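Local coordinates for protein P450 epoxidase (Sorangium cellulosum, PDB 1Q5D) that belongs to the cytochrome P450 family of haem proteins and holds its iron porphyrin in a largely helical fold with a small beta domain, at residues G47-L52 against M325-I330; V69-W74 against V306-Q311. One frame throughout, in Å; residues are numbered along the deposited sequence.

Contact 1: G47-L52 against M325-I330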
loop_
_atom_site.group_PDB
_atom_site.type_symbol
_atom_site.label_atom_id
_atom_site.label_comp_id
_atom_site.label_asym_id
_atom_site.label_seq_id
_atom_site.Cartn_x
_atom_site.Cartn_y
_atom_site.Cartn_z
ATOM N N GLY A 47 -0.730 16.133 13.527
ATOM C CA GLY A 47 -0.767 15.885 12.102
ATOM C C GLY A 47 -0.940 17.163 11.306
ATOM O O GLY A 47 -0.756 17.170 10.098
ATOM N N ARG A 48 -1.306 18.252 11.983
ATOM C CA ARG A 48 -1.553 19.524 11.302
ATOM C C ARG A 48 -2.531 19.360 10.144
ATOM O O ARG A 48 -2.295 19.862 9.044
ATOM C CB ARG A 48 -0.260 20.149 10.761
ATOM C CG ARG A 48 0.824 20.463 11.792
ATOM C CD ARG A 48 2.230 20.149 11.293
ATOM N NE ARG A 48 2.631 21.025 10.201
ATOM C CZ ARG A 48 3.493 20.705 9.244
ATOM N NH1 ARG A 48 4.061 19.511 9.200
ATOM N NH2 ARG A 48 3.787 21.589 8.314
ATOM N N SER A 49 -3.625 18.650 10.367
ATOM C CA SER A 49 -4.588 18.480 9.289
ATOM C C SER A 49 -5.941 18.061 9.829
ATOM O O SER A 49 -6.044 17.575 10.947
ATOM C CB SER A 49 -4.089 17.432 8.290
ATOM O OG SER A 49 -4.170 16.146 8.856
ATOM N N TRP A 50 -6.977 18.270 9.028
ATOM C CA TRP A 50 -8.304 17.772 9.354
ATOM C C TRP A 50 -8.374 16.265 9.121
ATOM O O TRP A 50 -7.631 15.742 8.291
ATOM C CB TRP A 50 -9.321 18.472 8.469
ATOM C CG TRP A 50 -9.414 19.938 8.740
ATOM C CD1 TRP A 50 -8.830 20.955 8.023
ATOM C CD2 TRP A 50 -10.135 20.559 9.805
ATOM N NE1 TRP A 50 -9.158 22.168 8.579
ATOM C CE2 TRP A 50 -9.952 21.951 9.679
ATOM C CE3 TRP A 50 -10.938 20.078 10.849
ATOM C CZ2 TRP A 50 -10.544 22.868 10.554
ATOM C CZ3 TRP A 50 -11.510 20.997 11.733
ATOM C CH2 TRP A 50 -11.312 22.371 11.569
ATOM N N VAL A 51 -9.284 15.587 9.825
ATOM C CA VAL A 51 -9.440 14.129 9.741
ATOM C C VAL A 51 -10.915 13.798 9.532
ATOM O O VAL A 51 -11.771 14.190 10.344
ATOM C CB VAL A 51 -8.951 13.431 11.023
ATOM C CG1 VAL A 51 -9.236 11.931 10.987
ATOM C CG2 VAL A 51 -7.446 13.664 11.231
ATOM N N LEU A 52 -11.220 13.086 8.450
ATOM C CA LEU A 52 -12.595 12.654 8.185
ATOM C C LEU A 52 -12.795 11.203 8.603
ATOM O O LEU A 52 -12.033 10.311 8.188
ATOM C CB LEU A 52 -12.943 12.857 6.708
ATOM C CG LEU A 52 -13.057 14.319 6.276
ATOM C CD1 LEU A 52 -12.962 14.452 4.768
ATOM C CD2 LEU A 52 -14.367 14.914 6.791
ATOM N N MET A 325 -4.338 20.518 4.867
ATOM C CA MET A 325 -4.331 19.085 4.623
ATOM C C MET A 325 -5.556 18.402 5.234
ATOM O O MET A 325 -6.066 18.793 6.297
ATOM C CB MET A 325 -3.023 18.454 5.155
ATOM C CG MET A 325 -2.871 16.965 4.832
ATOM S SD MET A 325 -1.152 16.382 4.939
ATOM C CE MET A 325 -0.972 16.337 6.651
ATOM N N VAL A 326 -6.041 17.377 4.548
ATOM C CA VAL A 326 -7.124 16.579 5.081
ATOM C C VAL A 326 -6.777 15.096 4.998
ATOM O O VAL A 326 -6.424 14.604 3.924
ATOM C CB VAL A 326 -8.433 16.827 4.288
ATOM C CG1 VAL A 326 -9.586 16.142 4.965
ATOM C CG2 VAL A 326 -8.698 18.345 4.130
ATOM N N PHE A 327 -6.869 14.408 6.134
ATOM C CA PHE A 327 -6.686 12.968 6.214
ATOM C C PHE A 327 -8.017 12.232 6.119
ATOM O O PHE A 327 -8.972 12.550 6.828
ATOM C CB PHE A 327 -6.017 12.591 7.532
ATOM C CG PHE A 327 -4.565 12.215 7.401
ATOM C CD1 PHE A 327 -3.569 13.077 7.862
ATOM C CD2 PHE A 327 -4.190 10.987 6.859
ATOM C CE1 PHE A 327 -2.214 12.718 7.765
ATOM C CE2 PHE A 327 -2.843 10.627 6.760
ATOM C CZ PHE A 327 -1.856 11.498 7.218
ATOM N N LEU A 328 -8.068 11.252 5.232
ATOM C CA LEU A 328 -9.215 10.370 5.087
ATOM C C LEU A 328 -8.936 9.189 5.979
ATOM O O LEU A 328 -8.013 8.435 5.698
ATOM C CB LEU A 328 -9.305 9.906 3.626
ATOM C CG LEU A 328 -9.934 10.889 2.642
ATOM C CD1 LEU A 328 -9.515 12.331 2.866
ATOM C CD2 LEU A 328 -9.701 10.490 1.187
ATOM N N LEU A 329 -9.688 9.041 7.075
ATOM C CA LEU A 329 -9.427 7.979 8.057
ATOM C C LEU A 329 -9.958 6.625 7.590
ATOM O O LEU A 329 -11.016 6.179 8.030
ATOM C CB LEU A 329 -9.989 8.342 9.446
ATOM C CG LEU A 329 -9.559 7.508 10.655
ATOM C CD1 LEU A 329 -8.014 7.417 10.814
ATOM C CD2 LEU A 329 -10.204 8.026 11.970
ATOM N N ILE A 330 -9.184 5.955 6.732
ATOM C CA ILE A 330 -9.641 4.744 6.050
ATOM C C ILE A 330 -10.107 3.595 6.929
ATOM O O ILE A 330 -11.165 3.039 6.668
ATOM C CB ILE A 330 -8.585 4.236 5.023
ATOM C CG1 ILE A 330 -8.250 5.312 3.984
ATOM C CG2 ILE A 330 -9.036 2.938 4.380
ATOM C CD1 ILE A 330 -9.413 5.856 3.218
HETATM O O HOH W 1 -2.239 21.373 6.845
#
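Trp50 and Leu52 reach across to the strand 325-329 through a parallel ladder of backbone hydrogen bonds, the one parallel pairing in the mixed five-stranded sheet in the beta-rich part of the cytochrome P450 fold. Trp50 N donates to Met325 O at 2.9 Å, and Trp50 O accepts from Phe327 N. Phe327 O then takes the N-H of Leu52 almost straight, at 170°, and Leu329, at the N-cap position before helix 330-333, closes the row through its N on Leu52 O. A water accepts from Met325 N and lies 2.7 Å from Arg48 O, bridging the two segments at the other end.

On one face Ser49, Val51, Met325 and Phe327 meet. The Met325 chain leaves extended, with CG anti to the backbone N (chi1 -175°), then bends at chi3 (75°), which brings CE to 3.6 Å from Gly47 O. Val51 CG2 rests against Phe327 CB at 4.1 Å, while its other methyl, CG1, meets Leu329 CB. The Phe327 ring also touches the bound EPB, so this face continues into the ligand pocket. On the other face Leu52 CD1 packs on Val326 CG1 at 3.8 Å, and helix 55-62 covers Leu52 and Leu328 through Val61.

The Trp50 indole leads away from the second strand; its NE1 is hydrogen-bonded to Glu324, and Tyr43 meets its ring edge-to-face. Strand 41-44 flanks 49-52, with a G1 beta bulge where Arg48 and Ser49 both face Trp44, and strand 304-309 flanks 325-329. Buried Ser49 OG has no hydrogen-bonding partner in the model; it lies in the plane of the Phe327 ring at its edge, 3.3 Å from CD1.

Contact 2: V69-W74 against V306-Q311. With HEM (protoporphyrin IX containing Fe), chain B.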
loop_
_atom_site.group_PDB
_atom_site.type_symbol
_atom_site.label_atom_id
_atom_site.label_comp_id
_atom_site.label_asym_id
_atom_site.label_seq_id
_atom_site.Cartn_x
_atom_site.Cartn_y
_atom_site.Cartn_z
ATOM N N VAL A 69 -4.461 16.336 -4.781
ATOM C CA VAL A 69 -3.470 15.344 -4.364
ATOM C C VAL A 69 -2.066 15.949 -4.258
ATOM O O VAL A 69 -1.317 15.630 -3.339
ATOM C CB VAL A 69 -3.435 14.152 -5.349
ATOM C CG1 VAL A 69 -2.248 13.263 -5.074
ATOM C CG2 VAL A 69 -4.733 13.356 -5.277
ATOM N N SER A 70 -1.707 16.824 -5.198
ATOM C CA SER A 70 -0.365 17.420 -5.207
ATOM C C SER A 70 -0.011 18.110 -3.893
ATOM O O SER A 70 -0.745 18.981 -3.411
ATOM C CB SER A 70 -0.188 18.414 -6.359
ATOM O OG SER A 70 0.762 19.406 -5.988
ATOM N N ARG A 71 1.128 17.721 -3.330
ATOM C CA ARG A 71 1.568 18.248 -2.055
ATOM C C ARG A 71 1.931 19.725 -2.191
ATOM O O ARG A 71 2.072 20.426 -1.187
ATOM C CB ARG A 71 2.747 17.435 -1.507
ATOM C CG ARG A 71 2.339 16.121 -0.842
ATOM C CD ARG A 71 1.710 15.104 -1.786
ATOM N NE ARG A 71 1.515 13.793 -1.162
ATOM C CZ ARG A 71 0.390 13.095 -1.219
ATOM N NH1 ARG A 71 -0.666 13.577 -1.859
ATOM N NH2 ARG A 71 0.314 11.911 -0.625
ATOM N N GLU A 72 2.056 20.193 -3.430
ATOM C CA GLU A 72 2.395 21.590 -3.695
ATOM C C GLU A 72 1.213 22.532 -3.412
ATOM O O GLU A 72 1.373 23.754 -3.389
ATOM C CB GLU A 72 2.939 21.759 -5.125
ATOM C CG GLU A 72 4.266 21.030 -5.359
ATOM C CD GLU A 72 4.863 21.254 -6.741
ATOM O OE1 GLU A 72 4.103 21.302 -7.733
ATOM O OE2 GLU A 72 6.107 21.374 -6.842
ATOM N N GLU A 73 0.037 21.958 -3.177
ATOM C CA GLU A 73 -1.127 22.733 -2.751
ATOM C C GLU A 73 -1.150 22.915 -1.237
ATOM O O GLU A 73 -1.945 23.691 -0.706
ATOM C CB GLU A 73 -2.419 22.065 -3.217
ATOM C CG GLU A 73 -2.552 21.970 -4.725
ATOM C CD GLU A 73 -3.230 23.186 -5.332
ATOM O OE1 GLU A 73 -3.611 23.115 -6.517
ATOM O OE2 GLU A 73 -3.385 24.212 -4.628
ATOM N N TRP A 74 -0.273 22.200 -0.544
ATOM C CA TRP A 74 -0.177 22.284 0.914
ATOM C C TRP A 74 0.378 23.625 1.393
ATOM O O TRP A 74 1.200 24.255 0.728
ATOM C CB TRP A 74 0.716 21.160 1.423
ATOM C CG TRP A 74 0.594 20.837 2.861
ATOM C CD1 TRP A 74 -0.470 21.089 3.688
ATOM C CD2 TRP A 74 1.573 20.173 3.660
ATOM N NE1 TRP A 74 -0.205 20.618 4.953
ATOM C CE2 TRP A 74 1.045 20.050 4.962
ATOM C CE3 TRP A 74 2.856 19.660 3.406
ATOM C CZ2 TRP A 74 1.747 19.442 6.001
ATOM C CZ3 TRP A 74 3.552 19.063 4.441
ATOM C CH2 TRP A 74 2.996 18.965 5.726
ATOM N N VAL A 306 -4.138 11.321 2.133
ATOM C CA VAL A 306 -4.316 12.764 2.286
ATOM C C VAL A 306 -4.802 13.464 1.026
ATOM O O VAL A 306 -4.570 13.003 -0.102
ATOM C CB VAL A 306 -3.011 13.470 2.741
ATOM C CG1 VAL A 306 -2.624 13.003 4.118
ATOM C CG2 VAL A 306 -1.887 13.203 1.763
ATOM N N ARG A 307 -5.475 14.590 1.254
ATOM C CA ARG A 307 -5.855 15.528 0.203
ATOM C C ARG A 307 -5.602 16.930 0.734
ATOM O O ARG A 307 -5.430 17.114 1.938
ATOM C CB ARG A 307 -7.333 15.369 -0.164
ATOM C CG ARG A 307 -7.656 14.048 -0.856
ATOM C CD ARG A 307 -6.934 13.903 -2.176
ATOM N NE ARG A 307 -7.389 12.774 -2.971
ATOM C CZ ARG A 307 -6.789 11.597 -2.991
ATOM N NH1 ARG A 307 -5.728 11.368 -2.206
ATOM N NH2 ARG A 307 -7.267 10.632 -3.771
ATOM N N PHE A 308 -5.595 17.916 -0.162
ATOM C CA PHE A 308 -5.364 19.303 0.225
ATOM C C PHE A 308 -6.424 20.231 -0.359
ATOM O O PHE A 308 -6.795 20.107 -1.524
ATOM C CB PHE A 308 -3.959 19.746 -0.196
ATOM C CG PHE A 308 -2.873 18.812 0.253
ATOM C CD1 PHE A 308 -2.489 17.742 -0.546
ATOM C CD2 PHE A 308 -2.244 18.991 1.474
ATOM C CE1 PHE A 308 -1.499 16.864 -0.130
ATOM C CE2 PHE A 308 -1.235 18.119 1.890
ATOM C CZ PHE A 308 -0.867 17.057 1.081
ATOM N N ALA A 309 -6.927 21.144 0.467
ATOM C CA ALA A 309 -7.967 22.088 0.049
ATOM C C ALA A 309 -7.425 23.110 -0.943
ATOM O O ALA A 309 -6.478 23.826 -0.642
ATOM C CB ALA A 309 -8.558 22.798 1.270
ATOM N N ARG A 310 -8.042 23.180 -2.119
ATOM C CA ARG A 310 -7.607 24.095 -3.171
ATOM C C ARG A 310 -8.174 25.505 -2.991
ATOM O O ARG A 310 -7.816 26.423 -3.735
ATOM C CB ARG A 310 -7.999 23.552 -4.546
ATOM C CG ARG A 310 -7.261 22.281 -4.931
ATOM C CD ARG A 310 -7.813 21.595 -6.162
ATOM N NE ARG A 310 -7.480 22.332 -7.374
ATOM C CZ ARG A 310 -8.300 22.481 -8.403
ATOM N NH1 ARG A 310 -9.511 21.937 -8.377
ATOM N NH2 ARG A 310 -7.909 23.176 -9.462
ATOM N N GLN A 311 -9.047 25.661 -1.998
ATOM C CA GLN A 311 -9.759 26.909 -1.749
ATOM C C GLN A 311 -10.422 26.815 -0.380
ATOM O O GLN A 311 -10.564 25.724 0.169
ATOM C CB GLN A 311 -10.837 27.110 -2.813
ATOM C CG GLN A 311 -12.024 26.179 -2.619
ATOM C CD GLN A 311 -13.043 26.258 -3.732
ATOM O OE1 GLN A 311 -12.689 26.463 -4.894
ATOM N NE2 GLN A 311 -14.316 26.084 -3.382
HETATM C CHA HEM B . -2.276 4.237 -5.133
HETATM C CHB HEM B . -3.535 1.051 -1.743
HETATM C CHC HEM B . -0.680 -2.287 -3.828
HETATM C CHD HEM B . 1.004 1.066 -6.832
HETATM C C1A HEM B . -2.930 3.634 -4.092
HETATM C C2A HEM B . -3.994 4.218 -3.308
HETATM C C3A HEM B . -4.330 3.346 -2.357
HETATM C C4A HEM B . -3.496 2.178 -2.517
HETATM C CMA HEM B . -5.433 3.547 -1.281
HETATM C CAA HEM B . -4.615 5.615 -3.549
HETATM C CBA HEM B . -4.001 6.649 -2.600
HETATM C CGA HEM B . -4.704 7.982 -2.792
HETATM O O1A HEM B . -4.258 9.008 -2.190
HETATM O O2A HEM B . -5.703 8.033 -3.566
HETATM C C1B HEM B . -2.865 -0.100 -2.040
HETATM C C2B HEM B . -3.003 -1.318 -1.281
HETATM C C3B HEM B . -2.215 -2.227 -1.831
HETATM C C4B HEM B . -1.545 -1.635 -2.971
HETATM C CMB HEM B . -3.878 -1.544 -0.017
HETATM C CAB HEM B . -2.124 -3.661 -1.281
HETATM C CBB HEM B . -1.089 -4.451 -1.548
HETATM C C1C HEM B . 0.000 -1.697 -4.851
HETATM C C2C HEM B . 0.905 -2.350 -5.771
HETATM C C3C HEM B . 1.367 -1.407 -6.597
HETATM C C4C HEM B . 0.754 -0.144 -6.229
HETATM C CMC HEM B . 1.227 -3.869 -5.739
HETATM C CAC HEM B . 2.360 -1.505 -7.769
HETATM C CBC HEM B . 2.706 -2.685 -8.275
HETATM C C1D HEM B . 0.323 2.234 -6.601
HETATM C C2D HEM B . 0.651 3.476 -7.237
HETATM C C3D HEM B . -0.366 4.467 -6.721
HETATM C C4D HEM B . -1.193 3.727 -5.807
HETATM C CMD HEM B . 1.782 3.729 -8.247
HETATM C CAD HEM B . -0.502 5.950 -7.107
HETATM C CBD HEM B . -1.706 6.012 -8.055
HETATM C CGD HEM B . -1.972 7.433 -8.487
HETATM O O1D HEM B . -1.725 8.353 -7.666
HETATM O O2D HEM B . -2.418 7.654 -9.652
HETATM N NA HEM B . -2.642 2.384 -3.590
HETATM N NB HEM B . -1.964 -0.305 -3.087
HETATM N NC HEM B . -0.054 -0.361 -5.156
HETATM N ND HEM B . -0.760 2.414 -5.758
HETATM FE FE HEM B . -1.479 0.971 -4.480
HETATM O O HOH W 2 -2.428 11.475 -1.350
HETATM O O HOH W 3 0.032 1.635 -3.016
#
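Phe308 pushes its ring into the turn formed by residues 69-74, joining the loop after strand 67-68 to strand 304-309 of the P450 beta sheet, beside a haem propionate. Aromatic and van der Waals packing makes up most of the contact. Phe308 CE2 sits over one face of the Trp74 indole, 3.4 Å from CG and offset toward the rim, with the two rings inclined at 48°. At the opposite edge of the Phe308 ring, CE1 lies 3.4 Å from Val69 O, and Arg71 NH1 lies in the ring plane. The Arg71 chain crosses this ring at about a right angle, CG meeting CZ. Val306 CG2 covers one face of the Arg71 guanidinium, 3.5 Å from NH2.

Hydrogen bonds within each segment shape the two arginines and the turn. Bent at chi2 (65°), the Arg71 chain folds back, and NH1 donates to Val69 O at 2.6 Å within the guanidinium plane. Ser70 OG accepts from Glu72 N in an ST turn. Arg307 NH1 donates to Val306 O from above the carbonyl plane.

At the haem end, polar contacts reach the propionate. A water accepts a hydrogen bond from Arg71 NH1 and donates to Val306 O and to HEM O1A. The Arg307 guanidinium meets the propionate edge-on, NH2 donating to HEM O2A at 3.0 Å and NH1 to O1A at 2.8 Å; His363 ND1 is also hydrogen-bonded to the haem. Arg307 directly, and Arg71 through the water, probably help to balance the propionate's negative charge. Val69 CG2 lies over the centre of the Arg307 guanidinium, 3.5 Å from CZ.

Both contacts reach the same sheet, through the neighbouring strands 325-329 and 304-309; their centres lie about 12 Å apart. Contact 1 is buried and is built from strand pairing, with mainly apolar packing on both faces. Contact 2 is only partly buried: no direct hydrogen bond crosses between its segments, and aromatic packing, arginines and a haem propionate do the work. They meet directly where Met325 SD packs on Phe308 CE2 at 3.5 Å and Phe327 CZ on Val306 CG1. Each reaches the EPB pocket, contact 1 through the Phe327 ring and contact 2 through Arg71 and Val306, whereas the far end of contact 2, at Arg310, is exposed.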